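RavO (Legionella pneumophila subsp. pneumophila, PDB 6DM4) contains an SH2 domain, the part present here, which binds a tyrosine-phosphorylated peptide of human Shc1 and so probably recognises tyrosine-phosphorylated host proteins. Local coordinates at residues E10-D15 against F39-S44. Numbering follows the deposited sequence.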
loop_
_atom_site.group_PDB
_atom_site.type_symbol
_atom_site.label_atom_id
_atom_site.label_comp_id
_atom_site.label_asym_id
_atom_site.label_seq_id
_atom_site.Cartn_x
_atom_site.Cartn_y
_atom_site.Cartn_z
ATOM N N GLU A 10 3.597 -2.116 -1.502
ATOM C CA GLU A 10 3.768 -2.244 -0.058
ATOM C C GLU A 10 4.787 -1.240 0.457
ATOM O O GLU A 10 4.543 -0.539 1.446
ATOM C CB GLU A 10 4.192 -3.674 0.297
ATOM C CG GLU A 10 4.180 -3.994 1.796
ATOM C CD GLU A 10 5.021 -5.223 2.144
ATOM O OE1 GLU A 10 6.137 -5.349 1.602
ATOM O OE2 GLU A 10 4.573 -6.064 2.951
ATOM N N GLU A 11 5.941 -1.154 -0.211
ATOM C CA GLU A 11 7.000 -0.255 0.234
ATOM C C GLU A 11 6.523 1.192 0.245
ATOM O O GLU A 11 6.866 1.958 1.152
ATOM C CB GLU A 11 8.223 -0.411 -0.672
ATOM C CG GLU A 11 9.394 -1.131 -0.018
ATOM C CD GLU A 11 10.569 -1.326 -0.962
ATOM O OE1 GLU A 11 10.465 -2.159 -1.888
ATOM O OE2 GLU A 11 11.602 -0.648 -0.776
ATOM N N ILE A 12 5.722 1.580 -0.747
ATOM C CA ILE A 12 5.254 2.962 -0.832
ATOM C C ILE A 12 4.143 3.219 0.177
ATOM O O ILE A 12 4.177 4.204 0.924
ATOM C CB ILE A 12 4.797 3.285 -2.269
ATOM C CG1 ILE A 12 5.977 3.212 -3.239
ATOM C CG2 ILE A 12 4.132 4.673 -2.349
ATOM C CD1 ILE A 12 5.592 3.501 -4.675
ATOM N N PHE A 13 3.143 2.337 0.219
ATOM C CA PHE A 13 1.927 2.631 0.968
ATOM C C PHE A 13 2.121 2.549 2.477
ATOM O O PHE A 13 1.322 3.133 3.220
ATOM C CB PHE A 13 0.803 1.689 0.539
ATOM C CG PHE A 13 0.316 1.928 -0.864
ATOM C CD1 PHE A 13 0.475 3.165 -1.466
ATOM C CD2 PHE A 13 -0.305 0.915 -1.579
ATOM C CE1 PHE A 13 0.026 3.385 -2.758
ATOM C CE2 PHE A 13 -0.757 1.129 -2.872
ATOM C CZ PHE A 13 -0.592 2.362 -3.463
ATOM N N VAL A 14 3.146 1.840 2.959
ATOM C CA VAL A 14 3.398 1.818 4.400
ATOM C C VAL A 14 4.211 3.014 4.866
ATOM O O VAL A 14 4.327 3.233 6.078
ATOM C CB VAL A 14 4.128 0.539 4.868
ATOM C CG1 VAL A 14 3.430 -0.717 4.363
ATOM C CG2 VAL A 14 5.580 0.558 4.413
ATOM N N ASP A 15 4.782 3.785 3.949
ATOM C CA ASP A 15 5.686 4.856 4.332
ATOM C C ASP A 15 4.894 6.052 4.849
ATOM O O ASP A 15 3.794 6.345 4.372
ATOM C CB ASP A 15 6.559 5.273 3.149
ATOM C CG ASP A 15 7.637 6.265 3.537
ATOM O OD1 ASP A 15 8.754 5.826 3.882
ATOM O OD2 ASP A 15 7.362 7.484 3.516
ATOM N N PHE A 39 7.895 16.466 1.483
ATOM C CA PHE A 39 7.059 16.055 0.364
ATOM C C PHE A 39 6.018 15.073 0.869
ATOM O O PHE A 39 6.133 14.534 1.971
ATOM C CB PHE A 39 7.880 15.424 -0.777
ATOM C CG PHE A 39 8.477 14.080 -0.441
ATOM C CD1 PHE A 39 9.713 13.989 0.183
ATOM C CD2 PHE A 39 7.812 12.907 -0.771
ATOM C CE1 PHE A 39 10.270 12.748 0.484
ATOM C CE2 PHE A 39 8.362 11.659 -0.468
ATOM C CZ PHE A 39 9.590 11.584 0.160
ATOM N N ILE A 40 4.991 14.856 0.050
ATOM C CA ILE A 40 4.058 13.761 0.273
ATOM C C ILE A 40 3.985 12.897 -0.976
ATOM O O ILE A 40 4.312 13.324 -2.084
ATOM C CB ILE A 40 2.651 14.249 0.654
ATOM C CG1 ILE A 40 2.037 15.085 -0.480
ATOM C CG2 ILE A 40 2.717 14.998 1.954
ATOM C CD1 ILE A 40 0.582 15.496 -0.238
ATOM N N LEU A 41 3.536 11.668 -0.773
ATOM C CA LEU A 41 3.105 10.784 -1.840
ATOM C C LEU A 41 1.601 10.580 -1.724
ATOM O O LEU A 41 1.030 10.657 -0.629
ATOM C CB LEU A 41 3.831 9.440 -1.772
ATOM C CG LEU A 41 5.348 9.530 -1.936
ATOM C CD1 LEU A 41 5.997 8.201 -1.652
ATOM C CD2 LEU A 41 5.686 9.987 -3.338
ATOM N N ARG A 42 0.954 10.340 -2.859
ATOM C CA ARG A 42 -0.500 10.278 -2.858
ATOM C C ARG A 42 -0.960 9.468 -4.052
ATOM O O ARG A 42 -0.208 9.241 -5.004
ATOM C CB ARG A 42 -1.130 11.678 -2.901
ATOM C CG ARG A 42 -0.609 12.540 -4.035
ATOM C CD ARG A 42 -1.213 13.929 -4.002
ATOM N NE ARG A 42 -0.679 14.787 -5.056
ATOM C CZ ARG A 42 -1.066 14.734 -6.325
ATOM N NH1 ARG A 42 -1.994 13.860 -6.696
ATOM N NH2 ARG A 42 -0.537 15.559 -7.222
ATOM N N TRP A 43 -2.219 9.049 -3.992
ATOM C CA TRP A 43 -2.829 8.326 -5.099
ATOM C C TRP A 43 -3.066 9.287 -6.265
ATOM O O TRP A 43 -3.776 10.283 -6.121
ATOM C CB TRP A 43 -4.126 7.682 -4.621
ATOM C CG TRP A 43 -4.784 6.712 -5.565
ATOM C CD1 TRP A 43 -5.868 6.958 -6.354
ATOM C CD2 TRP A 43 -4.436 5.335 -5.779
ATOM N NE1 TRP A 43 -6.210 5.831 -7.054
ATOM C CE2 TRP A 43 -5.344 4.821 -6.727
ATOM C CE3 TRP A 43 -3.438 4.492 -5.276
ATOM C CZ2 TRP A 43 -5.287 3.503 -7.178
ATOM C CZ3 TRP A 43 -3.383 3.182 -5.725
ATOM C CH2 TRP A 43 -4.302 2.701 -6.667
ATOM N N SER A 44 -2.451 8.997 -7.409
ATOM C CA SER A 44 -2.453 9.908 -8.548
ATOM C C SER A 44 -3.800 9.930 -9.257
ATOM O O SER A 44 -4.515 8.923 -9.313
ATOM C CB SER A 44 -1.359 9.509 -9.544
ATOM O OG SER A 44 -1.546 10.133 -10.805
#
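Phe13 of helix 4-13 meets Trp43 of strand 40-43 through the far end of its ring. Phe13 CZ lies 3.7 Å from Trp43 CZ3 and 4.0 Å from Trp43 CE3, near the indole plane, so the phenyl tip arrives at the edge of the six-membered ring, whereas the indole reaches the phenyl ring obliquely. The meeting is therefore not a parallel stack. Trp43 CG lies trans to its own backbone N (chi1 -171°), which carries the indole out to the helix.

The second touch is aliphatic and looser. Ile12 CG2 faces Leu41 CD1 at 4.1 Å, the two side chains running nearly perpendicular, methyl to methyl. Leu41 points its CB at the helix, and within its own segment its CG lies in the plane of the Phe39 ring, at the edge.

No hydrogen bond joins the segments; the backbones stay apart, with 8.2 Å between Ile12 CA and Leu41 CA at their nearest, and buried apolar side chains bridge the distance.

On the strand, Arg42 CB points away from the helix, and its NH2, like Ser44 OG, hydrogen-bonds a modified side chain of the bound peptide, consistent with the phosphotyrosine pocket of an SH2 domain. Phe13 also packs on Phe13 of the second subunit. Within the fold, the N-terminal helix 4-13 thus rests against strand 40-43, an outermost strand of the antiparallel sheet within this chain, with Phe13 reaching Ile58 on neighbouring strand 55-64 and Leu41 touching Met102 of helix 101-119.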